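Local coordinates for protein D-mandelate dehydrogenase (Rhodotorula graminis, PDB 2W2K) that probably oxidises D-mandelate and reduces related 2-oxo acids with a nicotinamide cofactor, as a member of the D-2-hydroxyacid dehydrogenase family, at residues 72-75 / 76-79; 294-297 / 298-301; 322-325 / 326-330. All blocks are in the same frame, centred on the assembly; numbering follows the deposited sequence.

Interaction 1: residues 72-75 / 76-79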
# COMPACT_ATOMS: atom_id res chain seq x y z
N ASP B 72 19.28 36.14 -16.26
CA ASP B 72 19.31 37.54 -15.77
C ASP B 72 19.60 37.64 -14.27
O ASP B 72 20.41 38.47 -13.86
CB ASP B 72 18.02 38.32 -16.11
CG ASP B 72 18.17 39.85 -15.86
OD1 ASP B 72 19.06 40.49 -16.47
OD2 ASP B 72 17.42 40.41 -15.05
N LEU B 73 18.92 36.82 -13.46
CA LEU B 73 19.20 36.74 -12.00
C LEU B 73 20.67 36.35 -11.73
O LEU B 73 21.38 37.01 -10.94
CB LEU B 73 18.20 35.76 -11.34
CG LEU B 73 18.24 35.57 -9.80
CD1 LEU B 73 16.92 35.11 -9.25
CD2 LEU B 73 19.36 34.57 -9.40
N ILE B 74 21.10 35.27 -12.38
CA ILE B 74 22.46 34.71 -12.21
C ILE B 74 23.59 35.71 -12.57
O ILE B 74 24.67 35.72 -11.94
CB ILE B 74 22.59 33.35 -12.99
CG1 ILE B 74 21.74 32.26 -12.28
CG2 ILE B 74 24.03 32.89 -13.16
CD1 ILE B 74 21.52 30.97 -13.11
N SER B 75 23.32 36.56 -13.56
CA SER B 75 24.28 37.58 -14.01
C SER B 75 24.66 38.59 -12.91
O SER B 75 25.68 39.29 -13.03
CB SER B 75 23.77 38.32 -15.27
OG SER B 75 22.83 39.35 -14.96
N HIS B 76 23.85 38.68 -11.85
CA HIS B 76 24.13 39.64 -10.77
C HIS B 76 24.72 39.01 -9.50
O HIS B 76 24.86 39.70 -8.50
CB HIS B 76 22.87 40.44 -10.41
CG HIS B 76 22.32 41.23 -11.57
ND1 HIS B 76 23.04 42.22 -12.20
CD2 HIS B 76 21.14 41.14 -12.24
CE1 HIS B 76 22.33 42.72 -13.20
NE2 HIS B 76 21.17 42.08 -13.24
N LEU B 77 25.01 37.71 -9.52
CA LEU B 77 25.64 37.07 -8.35
C LEU B 77 27.11 37.52 -8.18
O LEU B 77 27.79 37.76 -9.18
CB LEU B 77 25.51 35.54 -8.45
CG LEU B 77 24.11 34.92 -8.41
CD1 LEU B 77 24.10 33.52 -9.09
CD2 LEU B 77 23.57 34.83 -6.95
N PRO B 78 27.60 37.65 -6.93
CA PRO B 78 29.01 38.09 -6.77
C PRO B 78 30.03 37.06 -7.31
O PRO B 78 29.81 35.85 -7.21
CB PRO B 78 29.15 38.27 -5.25
CG PRO B 78 28.11 37.35 -4.65
CD PRO B 78 26.94 37.40 -5.63
N SER B 79 31.14 37.54 -7.88
CA SER B 79 32.15 36.64 -8.47
C SER B 79 32.91 35.77 -7.45
O SER B 79 33.57 34.77 -7.83
CB SER B 79 33.14 37.42 -9.35
OG SER B 79 32.57 37.59 -10.64
O HOH W 1 17.94 42.86 -13.90

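Interaction 2: residues 294-297 / 298-301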
# COMPACT_ATOMS: atom_id res chain seq x y z
N ILE B 294 -11.06 13.03 -11.48
CA ILE B 294 -11.73 13.03 -10.17
C ILE B 294 -13.14 12.40 -10.26
O ILE B 294 -13.55 11.62 -9.39
CB ILE B 294 -11.80 14.45 -9.53
CG1 ILE B 294 -10.41 14.92 -9.05
CG2 ILE B 294 -12.80 14.47 -8.35
CD1 ILE B 294 -10.29 16.46 -8.87
N GLU B 295 -13.86 12.74 -11.33
CA GLU B 295 -15.24 12.25 -11.50
C GLU B 295 -15.41 10.74 -11.87
O GLU B 295 -16.54 10.26 -12.01
CB GLU B 295 -16.02 13.16 -12.47
CG GLU B 295 -16.09 14.63 -12.01
N MET B 296 -14.31 10.00 -11.98
CA MET B 296 -14.36 8.57 -12.32
C MET B 296 -14.31 7.66 -11.09
O MET B 296 -14.03 8.11 -9.99
CB MET B 296 -13.23 8.21 -13.26
CG MET B 296 -13.36 8.83 -14.62
SD MET B 296 -12.06 8.24 -15.70
CE MET B 296 -12.30 9.37 -17.07
N LYS B 297 -14.59 6.37 -11.29
CA LYS B 297 -14.56 5.40 -10.17
C LYS B 297 -13.15 5.05 -9.66
O LYS B 297 -12.91 5.04 -8.44
CB LYS B 297 -15.26 4.09 -10.57
CG LYS B 297 -16.78 4.08 -10.38
CD LYS B 297 -17.39 2.73 -10.75
CE LYS B 297 -18.91 2.73 -10.56
NZ LYS B 297 -19.50 1.42 -10.95
N HIS B 298 -12.24 4.75 -10.58
CA HIS B 298 -11.02 4.02 -10.24
C HIS B 298 -9.68 4.76 -10.50
O HIS B 298 -8.66 4.14 -10.86
CB HIS B 298 -11.03 2.64 -10.93
CG HIS B 298 -12.17 1.74 -10.51
ND1 HIS B 298 -12.45 1.46 -9.19
CD2 HIS B 298 -13.07 1.04 -11.24
CE1 HIS B 298 -13.49 0.64 -9.12
NE2 HIS B 298 -13.88 0.36 -10.36
N VAL B 299 -9.65 6.08 -10.29
CA VAL B 299 -8.38 6.82 -10.39
C VAL B 299 -7.92 7.27 -8.98
O VAL B 299 -8.62 8.03 -8.30
CB VAL B 299 -8.47 8.05 -11.36
CG1 VAL B 299 -7.09 8.73 -11.54
CG2 VAL B 299 -9.03 7.66 -12.73
N THR B 300 -6.76 6.77 -8.55
CA THR B 300 -6.14 7.12 -7.27
C THR B 300 -5.30 8.40 -7.46
O THR B 300 -4.43 8.47 -8.35
CB THR B 300 -5.24 5.95 -6.70
OG1 THR B 300 -6.00 4.73 -6.58
CG2 THR B 300 -4.61 6.33 -5.34
N LEU B 301 -5.59 9.43 -6.65
CA LEU B 301 -4.94 10.75 -6.78
C LEU B 301 -4.37 11.27 -5.44
O LEU B 301 -5.11 11.38 -4.46
CB LEU B 301 -5.94 11.78 -7.37
CG LEU B 301 -6.55 11.42 -8.75
CD1 LEU B 301 -7.93 12.06 -8.97
CD2 LEU B 301 -5.58 11.72 -9.88
O HOH W 2 -11.55 8.51 -9.71

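Interaction 3: residues 322-325 / 326-330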
# COMPACT_ATOMS: atom_id res chain seq x y z
N THR B 322 26.78 19.28 4.84
CA THR B 322 28.02 18.51 4.63
C THR B 322 28.72 18.81 3.31
O THR B 322 29.95 18.94 3.26
CB THR B 322 27.78 16.95 4.81
OG1 THR B 322 27.23 16.69 6.12
CG2 THR B 322 29.07 16.15 4.63
N ASN B 323 27.94 18.94 2.23
CA ASN B 323 28.48 19.34 0.92
C ASN B 323 29.29 20.65 0.99
O ASN B 323 30.45 20.73 0.50
CB ASN B 323 27.36 19.44 -0.12
CG ASN B 323 27.06 18.09 -0.84
OD1 ASN B 323 25.88 17.74 -1.07
ND2 ASN B 323 28.10 17.37 -1.20
N ILE B 324 28.70 21.68 1.59
CA ILE B 324 29.36 23.01 1.67
C ILE B 324 30.61 22.99 2.59
O ILE B 324 31.67 23.59 2.27
CB ILE B 324 28.32 24.11 2.06
CG1 ILE B 324 27.30 24.32 0.91
CG2 ILE B 324 29.01 25.45 2.39
CD1 ILE B 324 26.05 25.11 1.33
N ASP B 325 30.52 22.26 3.71
CA ASP B 325 31.66 22.10 4.65
C ASP B 325 32.85 21.41 3.96
O ASP B 325 33.98 21.94 3.98
CB ASP B 325 31.20 21.29 5.89
CG ASP B 325 32.21 21.33 7.06
OD1 ASP B 325 33.42 21.59 6.88
OD2 ASP B 325 31.77 21.08 8.19
N ARG B 326 32.60 20.25 3.35
CA ARG B 326 33.60 19.54 2.53
C ARG B 326 34.28 20.46 1.49
O ARG B 326 35.51 20.54 1.45
CB ARG B 326 33.00 18.32 1.81
CG ARG B 326 32.67 17.15 2.74
CD ARG B 326 31.89 16.03 2.01
NE ARG B 326 32.62 15.43 0.89
CZ ARG B 326 33.39 14.34 0.94
NH1 ARG B 326 33.57 13.68 2.08
NH2 ARG B 326 33.99 13.91 -0.17
N PHE B 327 33.47 21.13 0.67
CA PHE B 327 33.95 21.88 -0.51
C PHE B 327 34.66 23.21 -0.18
O PHE B 327 35.60 23.60 -0.88
CB PHE B 327 32.77 22.12 -1.48
CG PHE B 327 33.18 22.45 -2.90
CD1 PHE B 327 33.61 21.45 -3.77
CD2 PHE B 327 33.13 23.77 -3.36
CE1 PHE B 327 33.98 21.74 -5.09
CE2 PHE B 327 33.49 24.08 -4.69
CZ PHE B 327 33.92 23.06 -5.56
N LEU B 328 34.24 23.90 0.88
CA LEU B 328 34.89 25.18 1.28
C LEU B 328 35.97 25.09 2.37
O LEU B 328 36.87 25.94 2.41
CB LEU B 328 33.84 26.23 1.73
CG LEU B 328 32.85 26.76 0.68
CD1 LEU B 328 32.02 27.91 1.27
CD2 LEU B 328 33.58 27.21 -0.61
N LEU B 329 35.85 24.10 3.26
CA LEU B 329 36.75 24.01 4.44
C LEU B 329 37.72 22.79 4.47
O LEU B 329 38.83 22.88 5.01
CB LEU B 329 35.97 24.09 5.76
CG LEU B 329 35.15 25.37 6.03
CD1 LEU B 329 34.42 25.33 7.36
CD2 LEU B 329 36.01 26.61 5.93
N GLN B 330 37.31 21.68 3.87
CA GLN B 330 38.06 20.40 3.98
C GLN B 330 38.92 20.04 2.75
O GLN B 330 39.67 19.05 2.78
CB GLN B 330 37.08 19.23 4.28
CG GLN B 330 36.30 19.34 5.60
CD GLN B 330 35.30 18.19 5.80
OE1 GLN B 330 35.60 17.02 5.51
NE2 GLN B 330 34.13 18.51 6.28

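Interaction 1: residues 72-75 / 76-79
The imidazole of His76 carries the hydroxyl of Ser75 on one face, OG sitting 3.6 Å above the ring plane and over its centre. The carbonyl oxygen of Asp72 approaches the same ring obliquely, 3.2 Å from His76 CD2, while the Asp72 carboxylate is turned nearly square to it, the two planes 86° apart. All this happens where helix 71-74 runs out into a type I beta turn from Ile74 to Leu77, within the beta-alpha-beta connection from strand 54-57 to its parallel neighbour 83-86. Leu77 N gives to Ile74 O at 3.2 Å and closes the turn; one residue earlier His76 N gives to Leu73 O at 3.1 Å. Ser75 holds OG between its backbone N and carbonyl carbon (chi1 81°), which lets the hydroxyl reach back and donate to Asp72 O at 2.8 Å, so the group over the imidazole is fixed in rotation. On the buried side Ile74 CG2 meets Leu77 CD1 at an oblique crossing, and Leu73 goes down against His37 and Phe40 of helix 37-45. Lys41 of that helix pairs with Asp72 OD2 in a salt bridge. The same OD2 also accepts a hydrogen bond from water 1 at 2.8 Å, and that water reaches His76 NE2 through a weak 3.4 Å bond.

Interaction 2: residues 294-297 / 298-301
His298 lies with one face of its imidazole against Lys297: CB of the lysine stands 3.8 Å from the ring centroid and only 9° off the normal, a CH-pi contact between neighbours in the chain. The ring gets there by turning CG beside its own backbone N and away from the carbonyl carbon (chi1 -62°), which folds it back over the preceding residue. Lys297 then runs out fully extended beyond CG, carrying NZ to a salt bridge with Glu153, so the aliphatic root serves the ring and the charged tip a different partner. Tyr134 of helix 132-139 meets the imidazole edge-to-face. With an alanine here, Tyr134 is likely to lose its ring partner and Lys297 CB the face that covers it.

These residues form the bend between helix 291-294 and strand 299-301, which is, within this chain, an edge strand of the parallel Rossmann-type sheet of the nucleotide-binding domain; a neighbouring subunit packs on Thr300 and Leu301. Across the bend Ile294 and Leu301 cross at about a right angle, CG1 of the isoleucine 3.8 Å from CD1 of the leucine. Closer to the middle of the stretch, Met296 CB, in the conformer modelled here, approaches Val299 CG2 at 4.3 Å. Water 2 sits inside the bend and accepts from Val299 N at 3.1 Å. Helix end and strand thus meet through aliphatic contact, with no direct hydrogen bond between 294-297 and 298-301; Lys297 NZ finds its charge partner in Glu153, outside both segments.

Interaction 3: residues 322-325 / 326-330
Residues 322-325 and 326-330 are successive turns of helix 310-330, joined by i to i+4 bonds: Arg326 N to Thr322 O at 3.0 Å, Phe327 N to Asn323 O, and Leu328 N to Ile324 O at 2.9 Å. Asp325 O continues the pattern by taking Leu329 N at 2.9 Å. Gln330 N is then shared between Arg326 O, four residues back, and, weakly at 3.3 Å, Asp325 O, five residues back, where the helix takes a wider pi-type turn near its end.

Three faces of the helix follow from this winding. Ile324 and Leu328 lie side by side and point the same way, CG2 of the isoleucine 4.0 Å from CD1 of the leucine; both rest on strands 54-57 and 83-86, and Phe327 continues the apolar face onto Val83 and Ala105. The C-terminal helix thereby packs on the sheet built from the first part of the chain, as in other D-2-hydroxyacid dehydrogenases. On another side Thr322 CG2 touches Arg326 CD at 3.9 Å. The arginine bends at chi3 (61°), and its NE donates to Pro333 O in the segment beyond the helix, while Thr322 OG1 bonds back to Arg318 O.

Gln330, extended beyond CG, brings NE2 to Asp325 OD1. This bond is weak at 3.2 Å, though nearly straight at 177°, and the amide plane stands 86° from the carboxylate plane. The other oxygen, OD2, forms a salt bridge with Lys26. Asp325 therefore divides its work: the carbonyl accepts Leu329 N and, weakly, Gln330 N, while the carboxylate ties the helix to Lys26, whose positive charge would probably offset its own.

Interactions 1 and 3 belong to the same half of the molecule, their centres 22 Å apart and nearest atoms about 10 Å apart. Both are built around the five-stranded sheet: 72-79 is part of the connection between two of its strands, and 322-330 lays a helix against them. Interaction 2 stands in the nucleotide-binding half, with its centre 46 Å from interaction 1 and 47 Å from interaction 3, on the other side of the chain's centre. It comes closest to the cofactor site: the side chain of Leu301 is about 8 Å from that of Asp281, an NAD(+)-binding residue, though no cofactor is bound to this chain. After strand 299-301 the next regular element is helix 310-330, which carries interaction 3.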